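PDB 2WOL: clavulanic acid biosynthesis oligopeptide binding protein 2 from Streptomyces clavuligerus, which is an oligopeptide-binding protein of the clavulanic acid biosynthetic pathway and probably takes part in peptide binding and transport. Local coordinates for residues Trp57-Tyr70 and Phe183-Val195. Numbering follows the deposited sequence.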
loop_
_atom_site.group_PDB
_atom_site.type_symbol
_atom_site.label_atom_id
_atom_site.label_comp_id
_atom_site.label_asym_id
_atom_site.label_seq_id
_atom_site.Cartn_x
_atom_site.Cartn_y
_atom_site.Cartn_z
ATOM N N TRP A 57 3.435 8.505 2.562
ATOM C CA TRP A 57 2.919 8.832 1.226
ATOM C C TRP A 57 1.723 9.774 1.359
ATOM O O TRP A 57 1.581 10.734 0.602
ATOM C CB TRP A 57 2.503 7.580 0.454
ATOM C CG TRP A 57 3.612 6.607 0.198
ATOM C CD1 TRP A 57 4.956 6.855 0.248
ATOM C CD2 TRP A 57 3.473 5.219 -0.152
ATOM N NE1 TRP A 57 5.661 5.714 -0.051
ATOM C CE2 TRP A 57 4.778 4.695 -0.300
ATOM C CE3 TRP A 57 2.373 4.368 -0.353
ATOM C CZ2 TRP A 57 5.016 3.356 -0.639
ATOM C CZ3 TRP A 57 2.610 3.029 -0.698
ATOM C CH2 TRP A 57 3.926 2.541 -0.832
ATOM N N LEU A 58 0.873 9.488 2.341
ATOM C CA LEU A 58 -0.287 10.313 2.641
ATOM C C LEU A 58 0.132 11.723 3.074
ATOM O O LEU A 58 -0.427 12.717 2.605
ATOM C CB LEU A 58 -1.104 9.623 3.737
ATOM C CG LEU A 58 -2.461 10.178 4.151
ATOM C CD1 LEU A 58 -3.491 9.937 3.048
ATOM C CD2 LEU A 58 -2.872 9.503 5.445
ATOM N N LEU A 59 1.126 11.799 3.958
ATOM C CA LEU A 59 1.676 13.078 4.406
ATOM C C LEU A 59 2.329 13.856 3.261
ATOM O O LEU A 59 2.301 15.088 3.240
ATOM C CB LEU A 59 2.686 12.845 5.530
ATOM C CG LEU A 59 3.341 14.060 6.184
ATOM C CD1 LEU A 59 2.330 14.874 6.978
ATOM C CD2 LEU A 59 4.475 13.592 7.068
ATOM N N GLN A 60 2.925 13.133 2.315
ATOM C CA GLN A 60 3.560 13.762 1.160
ATOM C C GLN A 60 2.588 14.556 0.285
ATOM O O GLN A 60 3.004 15.440 -0.465
ATOM C CB GLN A 60 4.336 12.730 0.332
ATOM C CG GLN A 60 5.726 12.438 0.900
ATOM C CD GLN A 60 6.690 13.607 0.764
ATOM O OE1 GLN A 60 6.433 14.568 0.035
ATOM N NE2 GLN A 60 7.812 13.521 1.465
ATOM N N ARG A 61 1.295 14.258 0.391
ATOM C CA ARG A 61 0.290 15.031 -0.340
ATOM C C ARG A 61 0.245 16.494 0.134
ATOM O O ARG A 61 -0.212 17.368 -0.595
ATOM C CB ARG A 61 -1.088 14.362 -0.258
ATOM C CG ARG A 61 -1.211 13.150 -1.172
ATOM C CD ARG A 61 -2.407 12.265 -0.839
ATOM N NE ARG A 61 -3.717 12.892 -1.056
ATOM C CZ ARG A 61 -4.295 13.075 -2.244
ATOM N NH1 ARG A 61 -3.673 12.741 -3.372
ATOM N NH2 ARG A 61 -5.502 13.622 -2.305
ATOM N N LEU A 62 0.731 16.751 1.347
ATOM C CA LEU A 62 0.841 18.125 1.861
ATOM C C LEU A 62 2.140 18.812 1.453
ATOM O O LEU A 62 2.194 20.042 1.350
ATOM C CB LEU A 62 0.758 18.140 3.390
ATOM C CG LEU A 62 -0.582 17.831 4.062
ATOM C CD1 LEU A 62 -0.792 16.328 4.221
ATOM C CD2 LEU A 62 -0.642 18.509 5.418
ATOM N N LEU A 63 3.185 18.011 1.247
ATOM C CA LEU A 63 4.550 18.518 1.079
ATOM C C LEU A 63 5.004 18.662 -0.367
ATOM O O LEU A 63 5.760 19.579 -0.692
ATOM C CB LEU A 63 5.534 17.614 1.827
ATOM C CG LEU A 63 5.450 17.589 3.353
ATOM C CD1 LEU A 63 6.297 16.447 3.891
ATOM C CD2 LEU A 63 5.893 18.920 3.940
ATOM N N ASN A 64 4.579 17.749 -1.229
ATOM C CA ASN A 64 5.073 17.741 -2.598
ATOM C C ASN A 64 4.005 17.398 -3.606
ATOM O O ASN A 64 3.236 16.455 -3.417
ATOM C CB ASN A 64 6.256 16.782 -2.741
ATOM C CG ASN A 64 7.517 17.318 -2.094
ATOM O OD1 ASN A 64 8.092 18.309 -2.554
ATOM N ND2 ASN A 64 7.948 16.676 -1.013
ATOM N N ARG A 65 3.963 18.175 -4.680
ATOM C CA ARG A 65 3.085 17.882 -5.794
ATOM C C ARG A 65 3.768 16.910 -6.751
ATOM O O ARG A 65 4.984 16.719 -6.698
ATOM C CB ARG A 65 2.691 19.171 -6.509
ATOM C CG ARG A 65 1.936 20.152 -5.623
ATOM C CD ARG A 65 1.594 21.422 -6.375
ATOM N NE ARG A 65 0.648 21.180 -7.457
ATOM C CZ ARG A 65 0.100 22.137 -8.202
ATOM N NH1 ARG A 65 0.408 23.409 -7.989
ATOM N NH2 ARG A 65 -0.756 21.822 -9.164
ATOM N N THR A 66 2.970 16.293 -7.615
ATOM C CA THR A 66 3.451 15.310 -8.577
ATOM C C THR A 66 2.756 15.589 -9.909
ATOM O O THR A 66 1.835 16.407 -9.959
ATOM C CB THR A 66 3.152 13.872 -8.092
ATOM O OG1 THR A 66 1.812 13.815 -7.586
ATOM C CG2 THR A 66 4.106 13.464 -6.973
ATOM N N LEU A 67 3.190 14.941 -10.986
ATOM C CA LEU A 67 2.543 15.148 -12.289
ATOM C C LEU A 67 1.062 14.813 -12.205
ATOM O O LEU A 67 0.207 15.588 -12.666
ATOM C CB LEU A 67 3.221 14.324 -13.387
ATOM C CG LEU A 67 4.593 14.808 -13.865
ATOM C CD1 LEU A 67 5.230 13.753 -14.749
ATOM C CD2 LEU A 67 4.490 16.136 -14.605
ATOM N N MET A 68 0.779 13.657 -11.608
ATOM C CA MET A 68 -0.576 13.167 -11.383
ATOM C C MET A 68 -0.751 12.959 -9.888
ATOM O O MET A 68 0.222 12.729 -9.181
ATOM C CB MET A 68 -0.787 11.835 -12.103
ATOM C CG MET A 68 -0.497 11.876 -13.599
ATOM S SD MET A 68 -1.694 12.883 -14.503
ATOM C CE MET A 68 -3.184 11.903 -14.306
ATOM N N ALA A 69 -1.985 13.044 -9.403
ATOM C CA ALA A 69 -2.260 12.794 -7.987
ATOM C C ALA A 69 -3.628 12.168 -7.823
ATOM O O ALA A 69 -4.518 12.395 -8.641
ATOM C CB ALA A 69 -2.174 14.087 -7.183
ATOM N N TYR A 70 -3.808 11.380 -6.769
ATOM C CA TYR A 70 -5.144 10.873 -6.473
ATOM C C TYR A 70 -6.040 12.047 -6.087
ATOM O O TYR A 70 -5.656 12.881 -5.268
ATOM C CB TYR A 70 -5.098 9.749 -5.428
ATOM C CG TYR A 70 -4.282 8.596 -5.959
ATOM C CD1 TYR A 70 -2.940 8.451 -5.611
ATOM C CD2 TYR A 70 -4.831 7.694 -6.872
ATOM C CE1 TYR A 70 -2.172 7.418 -6.132
ATOM C CE2 TYR A 70 -4.069 6.656 -7.407
ATOM C CZ TYR A 70 -2.736 6.530 -7.031
ATOM O OH TYR A 70 -1.961 5.517 -7.553
ATOM N N PHE A 183 0.925 3.716 -15.798
ATOM C CA PHE A 183 1.995 4.696 -15.585
ATOM C C PHE A 183 1.578 5.967 -14.823
ATOM O O PHE A 183 2.370 6.512 -14.047
ATOM C CB PHE A 183 2.708 5.042 -16.895
ATOM C CG PHE A 183 4.083 5.619 -16.699
ATOM C CD1 PHE A 183 5.152 4.800 -16.333
ATOM C CD2 PHE A 183 4.310 6.980 -16.872
ATOM C CE1 PHE A 183 6.418 5.323 -16.140
ATOM C CE2 PHE A 183 5.583 7.514 -16.693
ATOM C CZ PHE A 183 6.635 6.686 -16.328
ATOM N N ASP A 184 0.343 6.435 -15.024
ATOM C CA ASP A 184 -0.149 7.598 -14.272
ATOM C C ASP A 184 -0.046 7.364 -12.756
ATOM O O ASP A 184 0.158 8.301 -11.981
ATOM C CB ASP A 184 -1.609 7.917 -14.620
ATOM C CG ASP A 184 -1.761 8.831 -15.837
ATOM O OD1 ASP A 184 -0.768 9.432 -16.318
ATOM O OD2 ASP A 184 -2.914 8.965 -16.301
ATOM N N HIS A 185 -0.211 6.108 -12.343
ATOM C CA HIS A 185 -0.096 5.737 -10.932
ATOM C C HIS A 185 1.321 5.923 -10.420
ATOM O O HIS A 185 1.526 6.426 -9.314
ATOM C CB HIS A 185 -0.548 4.298 -10.704
ATOM C CG HIS A 185 -2.021 4.107 -10.857
ATOM N ND1 HIS A 185 -2.900 4.239 -9.804
ATOM C CD2 HIS A 185 -2.773 3.808 -11.942
ATOM C CE1 HIS A 185 -4.131 4.021 -10.232
ATOM N NE2 HIS A 185 -4.081 3.756 -11.526
ATOM N N LEU A 186 2.297 5.532 -11.236
ATOM C CA LEU A 186 3.698 5.718 -10.875
ATOM C C LEU A 186 4.045 7.198 -10.773
ATOM O O LEU A 186 4.850 7.592 -9.931
ATOM C CB LEU A 186 4.624 5.002 -11.861
ATOM C CG LEU A 186 4.426 3.491 -12.045
ATOM C CD1 LEU A 186 5.556 2.926 -12.889
ATOM C CD2 LEU A 186 4.311 2.724 -10.717
ATOM N N MET A 187 3.407 8.013 -11.610
ATOM C CA MET A 187 3.639 9.452 -11.596
ATOM C C MET A 187 2.921 10.156 -10.448
ATOM O O MET A 187 3.093 11.358 -10.258
ATOM C CB MET A 187 3.259 10.072 -12.944
ATOM C CG MET A 187 4.174 9.668 -14.098
ATOM S SD MET A 187 5.915 10.081 -13.834
ATOM C CE MET A 187 6.597 8.560 -13.180
ATOM N N ALA A 188 2.122 9.400 -9.693
ATOM C CA ALA A 188 1.397 9.922 -8.536
ATOM C C ALA A 188 2.113 9.611 -7.221
ATOM O O ALA A 188 1.651 10.006 -6.148
ATOM C CB ALA A 188 -0.033 9.368 -8.511
ATOM N N GLN A 189 3.246 8.918 -7.316
ATOM C CA GLN A 189 4.005 8.503 -6.138
ATOM C C GLN A 189 5.067 9.544 -5.773
ATOM O O GLN A 189 5.619 10.188 -6.662
ATOM C CB GLN A 189 4.627 7.119 -6.367
ATOM C CG GLN A 189 3.626 6.046 -6.863
ATOM C CD GLN A 189 2.352 5.948 -6.021
ATOM O OE1 GLN A 189 1.240 5.793 -6.553
ATOM N NE2 GLN A 189 2.507 6.034 -4.707
ATOM N N PRO A 190 5.336 9.736 -4.465
ATOM C CA PRO A 190 6.298 10.774 -4.050
ATOM C C PRO A 190 7.723 10.631 -4.602
ATOM O O PRO A 190 8.448 11.626 -4.673
ATOM C CB PRO A 190 6.278 10.701 -2.516
ATOM C CG PRO A 190 5.632 9.396 -2.182
ATOM C CD PRO A 190 4.713 9.062 -3.311
ATOM N N CYS A 191 8.124 9.426 -5.004
ATOM C CA CYS A 191 9.436 9.258 -5.634
ATOM C C CYS A 191 9.511 9.918 -7.020
ATOM O O CYS A 191 10.595 10.048 -7.584
ATOM C CB CYS A 191 9.862 7.782 -5.679
ATOM S SG CYS A 191 8.909 6.726 -6.769
ATOM N N ALA A 192 8.362 10.335 -7.553
ATOM C CA ALA A 192 8.302 11.055 -8.825
ATOM C C ALA A 192 7.969 12.546 -8.660
ATOM O O ALA A 192 7.820 13.266 -9.653
ATOM C CB ALA A 192 7.324 10.382 -9.777
ATOM N N ALA A 193 7.852 13.007 -7.415
ATOM C CA ALA A 193 7.723 14.441 -7.132
ATOM C C ALA A 193 9.021 15.163 -7.502
ATOM O O ALA A 193 10.109 14.692 -7.166
ATOM C CB ALA A 193 7.382 14.677 -5.670
ATOM N N PRO A 194 8.915 16.318 -8.185
ATOM C CA PRO A 194 10.131 16.959 -8.686
ATOM C C PRO A 194 11.140 17.303 -7.594
ATOM O O PRO A 194 10.768 17.731 -6.499
ATOM C CB PRO A 194 9.608 18.233 -9.372
ATOM C CG PRO A 194 8.235 18.443 -8.828
ATOM C CD PRO A 194 7.702 17.079 -8.532
ATOM N N VAL A 195 12.416 17.095 -7.916
ATOM C CA VAL A 195 13.529 17.472 -7.055
ATOM C C VAL A 195 14.498 18.231 -7.952
ATOM O O VAL A 195 15.005 17.662 -8.920
ATOM C CB VAL A 195 14.248 16.232 -6.461
ATOM C CG1 VAL A 195 15.517 16.640 -5.733
ATOM C CG2 VAL A 195 13.326 15.468 -5.514
HETATM O O HOH W 1 8.429 18.547 -5.356
HETATM O O HOH W 2 1.061 12.675 -5.220
HETATM O O HOH W 3 5.378 13.107 -10.875
#
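Tyr-70, Met-68 and Pro-190 carry the packing between helix 54-63 with its following strand and helix 183-186 with the turns that follow it, a buried junction in this periplasmic-binding-protein type fold. Tyr-70 reaches alongside the type I beta turn from Leu-186 to Gln-189: its CE1 lies 3.7 Å from Ala-188 CB, a methyl small enough to let the ring come close. The phenol OH meets His-185 ND1 at 2.8 Å in a hydrogen bond at the edge of the imidazole, the two rings rim to rim with planes at 45°. Arg-61 NH1 also donates to Tyr-70 O in the carbonyl plane, holding the backbone.

Met-68 suits its place because its flexible thioether chain, bent at chi2 (-68°) and chi3 (-67°), can curl against Asp-184, bringing Met-68 CE to 3.6 Å from Asp-184 OD2. Asp-184 OD1 is hydrogen-bonded to Tyr-101 OH and Gly-90 N.

Against the flank of helix 54-63, rigid Pro-190, first in the 3-10 segment 190-192, presents CG to Trp-57 CD1 at 3.6 Å, the two side chains running at about a right angle, while its CB rests on Gln-60 CG. Between these sites Thr-66 turns its methyl toward Ala-193 CB, and its hydroxyl donates to Met-68 O within its own segment. A water bridges the segments, donating to Thr-66 OG1 at 2.7 Å and to Ala-188 O at 2.9 Å.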